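Local coordinates for Mgp-operon protein 3 (Mycoplasma pneumoniae, PDB 6RJ1), which probably serves in cell adhesion, as an extracellular, membrane-associated adhesin of a human pathogen, at residues A[537-542]-A[656-661]; A[669-674]-A[689-694]; A[886-891]-A[954-959]. All coordinates share one frame; numbering follows the deposited sequence.

Contact 1 (A[537-542]-A[656-661]); sequences AYLIAG and ASPLNS
Leu539, near the start of strand 538-546, reaches over to the loop 656-661 and makes every contact between the two segments. Its CB points at the loop, and a first torsion of -64° sets CG beside the backbone N and anti to the carbonyl carbon, carrying both methyl groups up to the main chain opposite. CD1 sits almost straight above the face of the Ser657-Pro658 peptide, 3.7 Å from Ser657 C and 4.0 Å from Pro658 N. It also comes loosely near the proline ring, with Leu539 CD1 and Pro658 CD 4.5 Å apart. The other branch lies beside the preceding carbonyl, Leu539 CD2 being 4.1 Å from Ala656 O. The contact is therefore a branched apolar tip laid against backbone.

The loop keeps its shape by its own bonds. Ser657 OG accepts from Leu659 N at 3.3 Å, forming an ST turn around Pro658, and the same hydroxyl is hydrogen-bonded to Tyr662 OH. Behind Leu539, the strand pairs with 549-563 through Leu539 and Phe555. Further along, Ala541 and Gly542 both face Ala553 in a classic beta bulge. The buried packing, close to the centre of the chain, joins a strand to the loop leaving strand 650-654 of the same mixed sheet, consistent with the beta-propeller fold expected for this adhesin family.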
# COMPACT_ATOMS: atom_id res chain seq x y z
N ALA A 537 1.60 8.72 -2.38
CA ALA A 537 2.02 7.45 -1.83
C ALA A 537 1.11 6.28 -2.13
O ALA A 537 -0.10 6.43 -2.31
CB ALA A 537 2.22 7.57 -0.33
N TYR A 538 1.73 5.08 -2.17
CA TYR A 538 1.07 3.81 -2.42
C TYR A 538 1.66 2.70 -1.58
O TYR A 538 2.85 2.74 -1.24
CB TYR A 538 1.15 3.46 -3.93
CG TYR A 538 0.40 4.43 -4.82
CD1 TYR A 538 -0.97 4.31 -5.02
CD2 TYR A 538 1.05 5.51 -5.42
CE1 TYR A 538 -1.68 5.23 -5.79
CE2 TYR A 538 0.36 6.44 -6.19
CZ TYR A 538 -1.00 6.29 -6.38
OH TYR A 538 -1.67 7.21 -7.15
N LEU A 539 0.82 1.70 -1.23
CA LEU A 539 1.18 0.45 -0.52
C LEU A 539 1.10 -0.66 -1.59
O LEU A 539 0.04 -1.23 -1.83
CB LEU A 539 0.27 0.19 0.68
CG LEU A 539 0.37 1.24 1.79
CD1 LEU A 539 -0.98 1.81 2.12
CD2 LEU A 539 1.06 0.68 3.02
N ILE A 540 2.22 -0.84 -2.30
CA ILE A 540 2.40 -1.68 -3.49
C ILE A 540 2.20 -3.17 -3.21
O ILE A 540 3.02 -3.78 -2.54
CB ILE A 540 3.80 -1.39 -4.16
CG1 ILE A 540 4.03 0.14 -4.37
CG2 ILE A 540 4.03 -2.19 -5.45
CD1 ILE A 540 3.22 0.84 -5.48
N ALA A 541 1.14 -3.76 -3.80
CA ALA A 541 0.85 -5.19 -3.69
C ALA A 541 1.81 -6.02 -4.57
O ALA A 541 2.02 -7.20 -4.30
CB ALA A 541 -0.59 -5.46 -4.10
N GLY A 542 2.39 -5.38 -5.58
CA GLY A 542 3.34 -6.00 -6.48
C GLY A 542 3.28 -5.54 -7.91
O GLY A 542 2.44 -4.72 -8.28
N ALA A 656 0.12 5.74 6.92
CA ALA A 656 0.75 4.46 6.62
C ALA A 656 -0.29 3.33 6.39
O ALA A 656 -0.03 2.17 6.71
CB ALA A 656 1.71 4.09 7.75
N SER A 657 -1.46 3.68 5.79
CA SER A 657 -2.59 2.77 5.54
C SER A 657 -3.52 3.27 4.40
O SER A 657 -3.39 4.43 3.98
CB SER A 657 -3.40 2.64 6.83
OG SER A 657 -4.33 3.70 6.97
N PRO A 658 -4.51 2.46 3.92
CA PRO A 658 -5.40 2.94 2.85
C PRO A 658 -6.49 3.93 3.31
O PRO A 658 -7.36 4.29 2.50
CB PRO A 658 -5.99 1.65 2.26
CG PRO A 658 -5.26 0.53 2.92
CD PRO A 658 -4.83 1.05 4.24
N LEU A 659 -6.45 4.39 4.58
CA LEU A 659 -7.43 5.34 5.12
C LEU A 659 -6.98 6.79 5.09
O LEU A 659 -5.85 7.10 5.47
CB LEU A 659 -7.87 4.98 6.54
CG LEU A 659 -8.62 3.65 6.74
CD1 LEU A 659 -9.28 3.63 8.08
CD2 LEU A 659 -9.65 3.39 5.64
N ASN A 660 -7.90 7.69 4.69
CA ASN A 660 -7.68 9.14 4.68
C ASN A 660 -7.96 9.71 6.07
O ASN A 660 -7.18 10.51 6.57
CB ASN A 660 -8.58 9.84 3.64
CG ASN A 660 -7.93 10.03 2.30
OD1 ASN A 660 -7.00 9.31 1.91
ND2 ASN A 660 -8.40 11.02 1.56
N SER A 661 -9.08 9.28 6.69
CA SER A 661 -9.49 9.73 8.02
C SER A 661 -9.36 8.62 9.06
O SER A 661 -9.72 7.46 8.80
CB SER A 661 -10.91 10.27 8.00
OG SER A 661 -11.33 10.70 9.29

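Contact 2 (A[669-674]-A[689-694]); sequences VFDALG and RTDQLL
Asp671 OD2 is held by a water and by the hydroxyl of Ser580, and it faces a second carboxylate across the contact, Asp691 OD2, at 4.3 Å. The water lies between the two acids and donates a hydrogen bond to each, at 2.7 Å from Asp671 OD2 and 2.6 Å from Asp691 OD2. Both being buried, the bridge probably eases the repulsion between the two like charges. The other oxygen of Asp691, OD1, has its partner in Asn660.

The direct bond is made one residue further along each segment. Gln692 NE2 donates to Ala672 O at 2.9 Å, with an N-H...O angle of 151°. The donor comes in from the side of the carbonyl, at a C=O...N angle of 116°, and a little out of its plane. A bend in the glutamine chain (chi2 -90°) lets its stem pass over the helix end while the amide turns toward the carbonyl: Gln692 CG is 3.9 Å from Ala672 CA. The methyl of Ala672 also touches the amide, CB lying 3.5 Å from Gln692 NE2. With Gln692 OE1 taking a hydrogen bond from Asn777 N, the amide is gripped at both ends and its rotation is fixed.

Segment 669-674 is the last part of helix 666-673, and segment 689-694 runs into strand 693-699. The helix end is thus tied to the entry of a strand that pairs with 549-563 and 723-732, while Tyr732 OH bonds to Asp671 O beside it.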
# COMPACT_ATOMS: atom_id res chain seq x y z
N VAL A 669 -15.75 3.71 10.40
CA VAL A 669 -15.91 2.26 10.60
C VAL A 669 -16.72 1.69 9.42
O VAL A 669 -16.32 0.70 8.81
CB VAL A 669 -16.56 1.93 11.97
CG1 VAL A 669 -16.93 0.46 12.09
CG2 VAL A 669 -15.65 2.34 13.12
N PHE A 670 -17.84 2.35 9.08
CA PHE A 670 -18.72 1.97 7.97
C PHE A 670 -18.01 2.02 6.62
O PHE A 670 -18.21 1.14 5.78
CB PHE A 670 -19.99 2.84 8.00
CG PHE A 670 -21.12 2.24 8.81
CD1 PHE A 670 -20.99 2.07 10.18
CD2 PHE A 670 -22.29 1.83 8.20
CE1 PHE A 670 -22.02 1.49 10.93
CE2 PHE A 670 -23.32 1.25 8.95
CZ PHE A 670 -23.18 1.09 10.31
N ASP A 671 -17.16 3.02 6.43
CA ASP A 671 -16.39 3.24 5.21
C ASP A 671 -15.27 2.22 5.04
O ASP A 671 -14.94 1.86 3.92
CB ASP A 671 -15.80 4.65 5.21
CG ASP A 671 -16.78 5.79 4.95
OD1 ASP A 671 -18.01 5.57 5.10
OD2 ASP A 671 -16.33 6.89 4.61
N ALA A 672 -14.65 1.80 6.15
CA ALA A 672 -13.54 0.86 6.09
C ALA A 672 -14.01 -0.57 5.99
O ALA A 672 -13.32 -1.40 5.40
CB ALA A 672 -12.67 1.03 7.32
N LEU A 673 -15.19 -0.88 6.55
CA LEU A 673 -15.75 -2.22 6.58
C LEU A 673 -16.79 -2.49 5.48
O LEU A 673 -17.26 -3.62 5.35
CB LEU A 673 -16.31 -2.49 7.98
CG LEU A 673 -15.34 -3.02 9.05
CD1 LEU A 673 -14.29 -1.99 9.44
CD2 LEU A 673 -16.09 -3.43 10.29
N GLY A 674 -17.08 -1.46 4.67
CA GLY A 674 -18.03 -1.54 3.56
C GLY A 674 -19.44 -1.84 3.99
O GLY A 674 -20.07 -2.75 3.43
N ARG A 689 -14.71 7.00 -2.15
CA ARG A 689 -13.86 7.39 -3.26
C ARG A 689 -12.47 7.82 -2.76
O ARG A 689 -11.67 8.31 -3.56
CB ARG A 689 -14.56 8.48 -4.08
CG ARG A 689 -15.48 7.99 -5.20
CD ARG A 689 -16.78 7.36 -4.74
NE ARG A 689 -17.58 8.25 -3.90
CZ ARG A 689 -18.50 9.09 -4.35
NH1 ARG A 689 -19.17 9.87 -3.51
NH2 ARG A 689 -18.77 9.15 -5.64
N THR A 690 -12.18 7.60 -1.45
CA THR A 690 -10.90 7.97 -0.82
C THR A 690 -10.36 6.92 0.15
O THR A 690 -9.17 6.92 0.44
CB THR A 690 -10.99 9.35 -0.12
OG1 THR A 690 -12.10 9.40 0.78
CG2 THR A 690 -11.00 10.52 -1.09
N ASP A 691 -11.23 6.05 0.68
CA ASP A 691 -10.82 5.05 1.66
C ASP A 691 -10.85 3.63 1.10
O ASP A 691 -11.78 3.28 0.37
CB ASP A 691 -11.65 5.17 2.94
CG ASP A 691 -11.45 6.50 3.66
OD1 ASP A 691 -10.48 6.61 4.43
OD2 ASP A 691 -12.25 7.43 3.43
N GLN A 692 -9.82 2.82 1.45
CA GLN A 692 -9.64 1.41 1.06
C GLN A 692 -9.65 1.26 -0.47
O GLN A 692 -10.31 0.37 -1.02
CB GLN A 692 -10.67 0.48 1.74
CG GLN A 692 -10.86 0.70 3.24
CD GLN A 692 -9.96 -0.13 4.11
OE1 GLN A 692 -8.76 -0.23 3.91
NE2 GLN A 692 -10.53 -0.73 5.13
N LEU A 693 -8.92 2.16 -1.15
CA LEU A 693 -8.86 2.21 -2.60
C LEU A 693 -7.71 1.42 -3.21
O LEU A 693 -6.54 1.77 -3.02
CB LEU A 693 -8.84 3.67 -3.08
CG LEU A 693 -10.06 4.19 -3.83
CD1 LEU A 693 -11.35 4.05 -3.02
CD2 LEU A 693 -9.84 5.63 -4.22
N LEU A 694 -8.06 0.37 -3.99
CA LEU A 694 -7.07 -0.39 -4.72
C LEU A 694 -6.90 0.26 -6.09
O LEU A 694 -7.88 0.55 -6.77
CB LEU A 694 -7.43 -1.88 -4.85
CG LEU A 694 -6.29 -2.77 -5.42
CD1 LEU A 694 -5.37 -3.28 -4.31
CD2 LEU A 694 -6.84 -3.91 -6.24
O HOH W 1 -14.74 7.51 2.55

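Contact 3 (A[886-891]-A[954-959]); sequences KGYAVI and DIYKNT
Two neighbouring antiparallel sheets face each other here, one holding strand 888-896 and the other strand 952-959, an arrangement consistent with neighbouring blades of a beta-propeller. The strands themselves stay far apart, the closest pair of alpha carbons, Tyr888 CA and Asp954 CA, being separated by 13.0 Å, and long side chains span the interval. Tyr888 and Tyr956 extend from opposite directions until their hydroxyl ends come near each other, with Tyr888 OH 4.2 Å from Tyr956 OH. That is too far for a direct hydrogen bond.

The rings are turned nearly at right angles, their planes about 80° apart, but they meet through their hydroxyl ends and do not stack. Tyr888 holds its ring between the backbone N and the carbonyl carbon (chi1 54°), which sends the ring off its strand toward the other sheet. In Tyr956 the ring lies beside the backbone N, anti to the carbonyl carbon (chi1 -72°), and its hydroxyl leans toward the start of its own segment. There Asp954 completes a loose polar trio: Asp954 OD2 is 4.3 Å from Tyr888 OH and 3.7 Å from Tyr956 OH. The acid is held more firmly elsewhere, since its OD1 makes salt bridges with Lys965 and Lys974. These lysines probably keep the carboxylate charged and in place beside the two phenols.

The tyrosines also share apolar neighbours. Ile922, on the strand 922-924 that pairs with 888-896, touches both of them. So does Val942, on strand 939-945 of the opposing sheet, whose order runs 928-933, 939-945, 952-959, 962-965. Phe963, on the outermost strand 962-965, also touches Tyr956, and helix 967-974 supplies Lys974.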
# COMPACT_ATOMS: atom_id res chain seq x y z
N LYS A 886 7.04 -21.51 13.13
CA LYS A 886 7.42 -22.76 12.49
C LYS A 886 6.28 -23.22 11.61
O LYS A 886 5.11 -23.18 12.02
CB LYS A 886 7.69 -23.82 13.58
CG LYS A 886 8.76 -24.82 13.21
CD LYS A 886 9.64 -25.13 14.40
CE LYS A 886 11.03 -24.55 14.26
NZ LYS A 886 11.02 -23.06 14.18
N GLY A 887 6.62 -23.65 10.41
CA GLY A 887 5.62 -24.14 9.47
C GLY A 887 5.50 -23.34 8.20
O GLY A 887 6.25 -22.39 7.97
N TYR A 888 4.53 -23.74 7.39
CA TYR A 888 4.23 -23.15 6.09
C TYR A 888 2.80 -23.52 5.68
O TYR A 888 2.23 -24.47 6.21
CB TYR A 888 5.24 -23.65 5.03
CG TYR A 888 5.35 -25.16 4.93
CD1 TYR A 888 6.27 -25.86 5.71
CD2 TYR A 888 4.55 -25.89 4.06
CE1 TYR A 888 6.37 -27.25 5.64
CE2 TYR A 888 4.63 -27.27 3.98
CZ TYR A 888 5.55 -27.95 4.77
OH TYR A 888 5.63 -29.34 4.69
N ALA A 889 2.26 -22.81 4.70
CA ALA A 889 0.94 -23.05 4.12
C ALA A 889 0.97 -22.62 2.66
O ALA A 889 1.73 -21.71 2.30
CB ALA A 889 -0.13 -22.28 4.89
N VAL A 890 0.19 -23.29 1.80
CA VAL A 890 0.15 -22.97 0.37
C VAL A 890 -1.30 -22.79 -0.11
O VAL A 890 -2.16 -23.65 0.13
CB VAL A 890 0.96 -23.97 -0.51
CG1 VAL A 890 1.13 -23.46 -1.93
CG2 VAL A 890 2.32 -24.29 0.10
N ILE A 891 -1.56 -21.67 -0.81
CA ILE A 891 -2.86 -21.36 -1.40
C ILE A 891 -2.78 -21.50 -2.93
O ILE A 891 -1.80 -21.08 -3.54
CB ILE A 891 -3.39 -19.97 -0.94
CG1 ILE A 891 -3.97 -20.05 0.49
CG2 ILE A 891 -4.41 -19.38 -1.93
CD1 ILE A 891 -4.27 -18.72 1.19
N ASP A 954 9.18 -34.07 1.04
CA ASP A 954 7.82 -34.60 1.02
C ASP A 954 7.28 -34.53 -0.41
O ASP A 954 7.42 -33.50 -1.07
CB ASP A 954 6.91 -33.78 1.97
CG ASP A 954 6.79 -34.26 3.41
OD1 ASP A 954 7.45 -35.27 3.77
OD2 ASP A 954 6.03 -33.63 4.18
N ILE A 955 6.67 -35.63 -0.89
CA ILE A 955 6.07 -35.69 -2.23
C ILE A 955 4.55 -35.57 -2.10
O ILE A 955 3.93 -36.27 -1.29
CB ILE A 955 6.50 -36.97 -3.02
CG1 ILE A 955 8.05 -37.19 -3.01
CG2 ILE A 955 5.92 -36.99 -4.44
CD1 ILE A 955 8.97 -36.09 -3.71
N TYR A 956 3.96 -34.70 -2.92
CA TYR A 956 2.52 -34.46 -2.97
C TYR A 956 1.98 -34.69 -4.39
O TYR A 956 2.65 -34.36 -5.37
CB TYR A 956 2.21 -33.03 -2.51
CG TYR A 956 2.38 -32.80 -1.02
CD1 TYR A 956 3.64 -32.58 -0.47
CD2 TYR A 956 1.28 -32.73 -0.17
CE1 TYR A 956 3.80 -32.33 0.89
CE2 TYR A 956 1.43 -32.48 1.19
CZ TYR A 956 2.69 -32.28 1.72
OH TYR A 956 2.86 -32.01 3.07
N LYS A 957 0.76 -35.26 -4.50
CA LYS A 957 0.11 -35.50 -5.78
C LYS A 957 -0.82 -34.34 -6.10
O LYS A 957 -1.74 -34.05 -5.32
CB LYS A 957 -0.63 -36.84 -5.79
CG LYS A 957 -0.80 -37.42 -7.19
CD LYS A 957 -2.26 -37.49 -7.60
CE LYS A 957 -2.46 -38.24 -8.89
NZ LYS A 957 -2.05 -37.45 -10.08
N ASN A 958 -0.56 -33.65 -7.22
CA ASN A 958 -1.26 -32.49 -7.77
C ASN A 958 -2.48 -32.92 -8.59
O ASN A 958 -2.35 -33.49 -9.68
CB ASN A 958 -0.30 -31.65 -8.63
CG ASN A 958 -0.79 -30.26 -9.02
OD1 ASN A 958 -1.99 -29.99 -9.16
ND2 ASN A 958 0.15 -29.35 -9.21
N THR A 959 -3.67 -32.61 -8.07
CA THR A 959 -4.94 -32.93 -8.69
C THR A 959 -5.66 -31.61 -9.01
O THR A 959 -6.54 -31.16 -8.27
CB THR A 959 -5.70 -33.96 -7.82
OG1 THR A 959 -4.85 -35.10 -7.60
CG2 THR A 959 -7.02 -34.42 -8.45

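How the contacts relate
Contacts 1 and 2 adjoin, their centres about 12 Å apart, and both involve the same mixed sheet. The loop 656-661 links the two: Asn660 N lies 2.8 Å from Asp691 OD1 and Pro658 O lies 3.0 Å from Gln692 N, both probable hydrogen bonds. The loop that receives Leu539 in contact 1 is thus bonded to the segment that meets the helix end in contact 2. All four segments belong to the MgpC adhesin region of the chain. Contact 3 stands apart, between two other sheets. Its centre is about 32 Å from that of contact 1 and about 35 Å from that of contact 2, and nearest atoms stay about 14 and 16 Å away.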